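Local coordinates for precorrin-6Y C5,15-methyltransferase (Corynebacterium diphtheriae, PDB 3HM2), which probably transfers methyl groups from S-adenosyl-L-methionine in adenosylcobalamin biosynthesis, this chain being the C-terminal methyltransferase domain of the longer protein, at residues V124-T129 / V170-V175; Q11-L16 / F150-E155. All coordinates share one frame; numbering follows the deposited sequence. Where two conformers were deposited one is given.

Contact 1 (V124-T129 / V170-V175); sequences VANAVT and VHQWTV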
loop_
_atom_site.group_PDB
_atom_site.type_symbol
_atom_site.label_atom_id
_atom_site.label_comp_id
_atom_site.label_asym_id
_atom_site.label_seq_id
_atom_site.Cartn_x
_atom_site.Cartn_y
_atom_site.Cartn_z
ATOM N N VAL A 124 14.675 11.722 14.218
ATOM C CA VAL A 124 13.658 10.978 13.502
ATOM C C VAL A 124 12.337 11.718 13.574
ATOM O O VAL A 124 11.888 12.076 14.649
ATOM C CB VAL A 124 13.534 9.609 14.110
ATOM C CG1 VAL A 124 13.014 8.613 13.080
ATOM C CG2 VAL A 124 14.907 9.185 14.604
ATOM N N ALA A 125 11.740 11.994 12.417
ATOM C CA ALA A 125 10.479 12.743 12.346
ATOM C C ALA A 125 9.336 11.970 11.667
ATOM O O ALA A 125 9.568 11.070 10.873
ATOM C CB ALA A 125 10.694 14.096 11.665
ATOM N N ASN A 126 8.107 12.330 12.022
ATOM C CA ASN A 126 6.909 11.709 11.492
ATOM C C ASN A 126 6.059 12.731 10.843
ATOM O O ASN A 126 5.909 13.842 11.360
ATOM C CB ASN A 126 6.070 11.108 12.599
ATOM C CG ASN A 126 6.463 9.711 12.907
ATOM O OD1 ASN A 126 7.497 9.234 12.439
ATOM N ND2 ASN A 126 5.649 9.030 13.702
ATOM N N ALA A 127 5.464 12.328 9.726
ATOM C CA ALA A 127 4.577 13.167 8.946
ATOM C C ALA A 127 3.386 12.303 8.643
ATOM O O ALA A 127 3.512 11.093 8.552
ATOM C CB ALA A 127 5.255 13.617 7.624
ATOM N N VAL A 128 2.232 12.917 8.439
ATOM C CA VAL A 128 1.017 12.140 8.298
ATOM C C VAL A 128 0.149 12.780 7.231
ATOM O O VAL A 128 -0.891 12.261 6.855
ATOM C CB VAL A 128 0.284 12.172 9.618
ATOM C CG1 VAL A 128 0.102 13.615 10.018
ATOM C CG2 VAL A 128 -1.045 11.434 9.528
ATOM N N THR A 129 0.590 13.930 6.751
ATOM C CA THR A 129 -0.150 14.679 5.758
ATOM C C THR A 129 0.825 14.931 4.651
ATOM O O THR A 129 2.031 14.713 4.828
ATOM C CB THR A 129 -0.554 16.083 6.260
ATOM O OG1 THR A 129 0.628 16.826 6.555
ATOM C CG2 THR A 129 -1.426 16.012 7.490
ATOM N N VAL A 170 2.213 7.113 6.934
ATOM C CA VAL A 170 2.996 7.847 7.898
ATOM C C VAL A 170 4.377 7.911 7.314
ATOM O O VAL A 170 4.906 6.896 6.853
ATOM C CB VAL A 170 3.052 7.106 9.232
ATOM C CG1 VAL A 170 4.155 7.680 10.112
ATOM C CG2 VAL A 170 1.685 7.156 9.922
ATOM N N HIS A 171 4.947 9.108 7.289
ATOM C CA HIS A 171 6.276 9.269 6.734
ATOM C C HIS A 171 7.249 9.536 7.838
ATOM O O HIS A 171 6.941 10.212 8.828
ATOM C CB HIS A 171 6.314 10.327 5.620
ATOM C CG HIS A 171 5.582 9.892 4.390
ATOM N ND1 HIS A 171 4.205 9.846 4.327
ATOM C CD2 HIS A 171 6.033 9.399 3.213
ATOM C CE1 HIS A 171 3.842 9.368 3.153
ATOM N NE2 HIS A 171 4.933 9.096 2.456
ATOM N N GLN A 172 8.417 8.933 7.678
ATOM C CA GLN A 172 9.413 8.965 8.718
ATOM C C GLN A 172 10.747 9.309 8.140
ATOM O O GLN A 172 11.276 8.637 7.256
ATOM C CB GLN A 172 9.491 7.636 9.477
ATOM C CG GLN A 172 10.014 7.802 10.874
ATOM C CD GLN A 172 9.789 6.577 11.710
ATOM O OE1 GLN A 172 10.554 5.602 11.639
ATOM N NE2 GLN A 172 8.740 6.613 12.523
ATOM N N TRP A 173 11.282 10.388 8.674
ATOM C CA TRP A 173 12.622 10.811 8.369
ATOM C C TRP A 173 13.516 10.472 9.562
ATOM O O TRP A 173 13.261 10.905 10.680
ATOM C CB TRP A 173 12.610 12.310 8.033
ATOM C CG TRP A 173 13.871 12.790 7.441
ATOM C CD1 TRP A 173 14.653 12.139 6.529
ATOM C CD2 TRP A 173 14.524 14.019 7.729
ATOM N NE1 TRP A 173 15.765 12.888 6.240
ATOM C CE2 TRP A 173 15.709 14.052 6.960
ATOM C CE3 TRP A 173 14.240 15.088 8.576
ATOM C CZ2 TRP A 173 16.602 15.124 7.003
ATOM C CZ3 TRP A 173 15.124 16.154 8.616
ATOM C CH2 TRP A 173 16.297 16.160 7.830
ATOM N N THR A 174 14.524 9.634 9.324
ATOM C CA THR A 174 15.594 9.435 10.284
ATOM C C THR A 174 16.949 9.847 9.712
ATOM O O THR A 174 17.287 9.548 8.565
ATOM C CB THR A 174 15.696 8.011 10.761
ATOM O OG1 THR A 174 16.669 7.955 11.802
ATOM C CG2 THR A 174 16.169 7.136 9.656
ATOM N N VAL A 175 17.742 10.526 10.530
ATOM C CA VAL A 175 18.991 11.097 10.046
ATOM C C VAL A 175 20.122 11.118 11.127
ATOM O O VAL A 175 19.869 10.927 12.334
ATOM C CB VAL A 175 18.694 12.495 9.394
ATOM C CG1 VAL A 175 18.058 13.448 10.416
ATOM C CG2 VAL A 175 19.933 13.097 8.707
#
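The carbonyl oxygen of His171 takes one hydrogen bond, from Ala127 N at 2.7 Å, and the CA-H of Asn126 adds a weaker contact, Asn126 CA lying 3.1 Å from His171 O. The return bond, His171 N to Ala127 O at 2.8 Å, completes an antiparallel hydrogen-bonded pair. Two residues along, Ala125 and Trp173 form the next such pair. Here Trp173 N reaches Ala125 O at 2.9 Å, while the place of Trp173 O, which accepts from Ala125 N, is less certain.

Between them lies the non-hydrogen-bonded pair Asn126 and Gln172, whose side chains supply a bond of their own. With CG swung opposite the backbone N (chi1 -154°) and the chain extended beyond it, Gln172 lays its amide alongside that of Asn126. The amide planes are only 7° apart, and Gln172 NE2 meets a lone pair of Asn126 OD1 in the carbonyl plane at 2.9 Å. This joins two buried amides across the strands. On the same face Val124 runs beside Thr174, with Val124 CG1 3.6 Å from Thr174 CB. The other face carries Ala125, Ala127, His171 and Trp173; there Ala127 CB sits 4.0 Å from His171 CB, and both aromatic rings turn away from strand 124-127.

Strand 162-176 is the antiparallel one, inserted between 122-127 and 146-157, giving the 3-2-1-4-5-7-6 strand order of the class I methyltransferase fold. Helix 9-21 covers the Val124, Asn126 and Gln172 face, helix 130-143 covers the His171 and Trp173 face, and strands 97-100 and 146-157 flank the pair.

Contact 2 (Q11-L16 / F150-E155); sequences QHVRAL and FAISHE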
loop_
_atom_site.group_PDB
_atom_site.type_symbol
_atom_site.label_atom_id
_atom_site.label_comp_id
_atom_site.label_asym_id
_atom_site.label_seq_id
_atom_site.Cartn_x
_atom_site.Cartn_y
_atom_site.Cartn_z
ATOM N N GLN A 11 0.045 2.213 18.774
ATOM C CA GLN A 11 1.095 1.387 19.361
ATOM C C GLN A 11 2.201 1.119 18.343
ATOM O O GLN A 11 3.374 1.348 18.624
ATOM C CB GLN A 11 0.536 0.054 19.856
ATOM C CG GLN A 11 1.627 -0.989 20.152
ATOM C CD GLN A 11 1.110 -2.425 20.149
ATOM O OE1 GLN A 11 -0.055 -2.679 20.457
ATOM N NE2 GLN A 11 1.980 -3.369 19.797
ATOM N N HIS A 12 1.808 0.630 17.166
ATOM C CA HIS A 12 2.728 0.231 16.092
ATOM C C HIS A 12 3.601 1.359 15.528
ATOM O O HIS A 12 4.726 1.119 15.055
ATOM C CB HIS A 12 1.955 -0.434 14.946
ATOM C CG HIS A 12 1.563 -1.855 15.223
ATOM N ND1 HIS A 12 2.443 -2.785 15.733
ATOM C CD2 HIS A 12 0.391 -2.507 15.039
ATOM C CE1 HIS A 12 1.830 -3.947 15.860
ATOM N NE2 HIS A 12 0.583 -3.807 15.443
ATOM N N VAL A 13 3.071 2.581 15.568
ATOM C CA VAL A 13 3.806 3.760 15.107
ATOM C C VAL A 13 4.885 4.183 16.112
ATOM O O VAL A 13 5.997 4.569 15.721
ATOM C CB VAL A 13 2.849 4.934 14.783
ATOM C CG1 VAL A 13 3.626 6.256 14.618
ATOM C CG2 VAL A 13 2.019 4.605 13.536
ATOM N N ARG A 14 4.536 4.112 17.394
ATOM C CA ARG A 14 5.498 4.253 18.485
ATOM C C ARG A 14 6.670 3.285 18.305
ATOM O O ARG A 14 7.829 3.679 18.355
ATOM C CB ARG A 14 4.791 4.022 19.828
ATOM C CG ARG A 14 5.553 3.161 20.825
ATOM C CD ARG A 14 5.083 3.387 22.268
ATOM N NE ARG A 14 3.847 2.681 22.592
ATOM C CZ ARG A 14 2.629 3.194 22.437
ATOM N NH1 ARG A 14 2.478 4.423 21.950
ATOM N NH2 ARG A 14 1.557 2.477 22.765
ATOM N N ALA A 15 6.355 2.015 18.080
ATOM C CA ALA A 15 7.369 0.983 17.856
ATOM C C ALA A 15 8.370 1.352 16.769
ATOM O O ALA A 15 9.560 1.279 16.988
ATOM C CB ALA A 15 6.702 -0.349 17.515
ATOM N N LEU A 16 7.893 1.739 15.598
ATOM C CA LEU A 16 8.795 2.041 14.480
ATOM C C LEU A 16 9.657 3.262 14.749
ATOM O O LEU A 16 10.801 3.357 14.284
ATOM C CB LEU A 16 8.011 2.233 13.199
ATOM C CG LEU A 16 7.383 0.942 12.707
ATOM C CD1 LEU A 16 6.156 1.178 11.796
ATOM C CD2 LEU A 16 8.449 0.119 12.006
ATOM N N PHE A 150 4.909 4.051 6.047
ATOM C CA PHE A 150 4.142 2.942 6.613
ATOM C C PHE A 150 2.625 3.033 6.401
ATOM O O PHE A 150 1.989 4.000 6.810
ATOM C CB PHE A 150 4.482 2.787 8.095
ATOM C CG PHE A 150 5.939 3.013 8.400
ATOM C CD1 PHE A 150 6.370 4.209 8.968
ATOM C CD2 PHE A 150 6.885 2.038 8.100
ATOM C CE1 PHE A 150 7.712 4.422 9.242
ATOM C CE2 PHE A 150 8.239 2.245 8.371
ATOM C CZ PHE A 150 8.652 3.443 8.941
ATOM N N ALA A 151 2.055 2.022 5.744
ATOM C CA ALA A 151 0.609 1.903 5.651
ATOM C C ALA A 151 0.233 0.656 6.387
ATOM O O ALA A 151 0.598 -0.423 5.961
ATOM C CB ALA A 151 0.152 1.824 4.205
ATOM N N ILE A 152 -0.491 0.819 7.496
ATOM C CA ILE A 152 -0.863 -0.273 8.402
ATOM C C ILE A 152 -2.364 -0.542 8.378
ATOM O O ILE A 152 -3.164 0.385 8.522
ATOM C CB ILE A 152 -0.463 0.061 9.858
ATOM C CG1 ILE A 152 1.074 0.005 10.015
ATOM C CG2 ILE A 152 -1.185 -0.874 10.837
ATOM C CD1 ILE A 152 1.696 1.023 10.999
ATOM N N SER A 153 -2.746 -1.807 8.198
ATOM C CA SER A 153 -4.160 -2.169 8.155
ATOM C C SER A 153 -4.534 -3.141 9.277
ATOM O O SER A 153 -3.683 -3.850 9.793
ATOM C CB SER A 153 -4.529 -2.780 6.791
ATOM O OG SER A 153 -4.078 -1.975 5.720
ATOM N N HIS A 154 -5.814 -3.153 9.645
ATOM C CA HIS A 154 -6.344 -4.042 10.670
ATOM C C HIS A 154 -7.687 -4.586 10.174
ATOM O O HIS A 154 -8.360 -3.938 9.399
ATOM C CB HIS A 154 -6.570 -3.268 11.973
ATOM C CG HIS A 154 -5.448 -2.341 12.336
ATOM N ND1 HIS A 154 -4.246 -2.784 12.847
ATOM C CD2 HIS A 154 -5.351 -0.991 12.272
ATOM C CE1 HIS A 154 -3.455 -1.749 13.076
ATOM N NE2 HIS A 154 -4.103 -0.647 12.735
ATOM N N GLU A 155 -8.080 -5.775 10.611
ATOM C CA GLU A 155 -9.379 -6.305 10.236
ATOM C C GLU A 155 -10.516 -5.378 10.637
ATOM O O GLU A 155 -10.460 -4.684 11.643
ATOM C CB GLU A 155 -9.598 -7.694 10.822
ATOM C CG GLU A 155 -8.812 -7.961 12.066
ATOM C CD GLU A 155 -9.461 -9.029 12.893
ATOM O OE1 GLU A 155 -8.725 -9.852 13.504
ATOM O OE2 GLU A 155 -10.715 -9.039 12.910
#
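The methyl CD1 of Leu16 lies over one face of the Phe150 ring, a CH-pi contact, the two side chains coming from opposite directions. Leu16 CD1 is 3.9 Å from the centroid of the Phe150 ring and 14° off the ring normal. Leu16 CG is anti to the carbonyl carbon (chi1 -69°) and CD1 continues anti to CA, making that methyl the one extended toward the strand.

Aliphatic packing comes next. Ile152 offers its terminal methyl to two successive helix residues: Ile152 CD1 is 4.2 Å from His12 CB, and the same Ile152 CD1 is 4.4 Å from Val13 CG2.

The two histidines touch loosely, edge against edge, with His12 CD2 4.4 Å from His154 CE1. No hydrogen bond joins the two segments. Instead His154 ND1 hydrogen-bonds to Ser148 OG of the third subunit, and the His12 ring packs edge-to-face with Phe150 of that same subunit.

Helix 9-21 thus lies against one side of strand 146-157, their N-to-C directions 148° apart over these short segments, so roughly antiparallel. Strand 162-176 pairs with the strand along one edge, and an antiparallel strand of the third subunit continues the sheet beyond the other.

Overall arrangement
The two contacts lie about 13 Å apart between centres and both reach the same sheet: contact 1 joins strands 122-127 and 162-176, and contact 2 sets helix 9-21 on the next strand, 146-157. Their segments alternate along the chain, in the order 11-16, 124-129, 150-155, 170-175; contact 2 is what brings the N-terminal helix against the C-terminal strands. They touch directly: Val170 O and Phe150 N probably hydrogen-bond, Gln172 packs on Phe150, and Asn126 meets Val13. Both lie away from the metal-binding glutamates. Contact 1 lies within the sheet, contact 2 at its edge strand, where the sheet runs on into the third subunit.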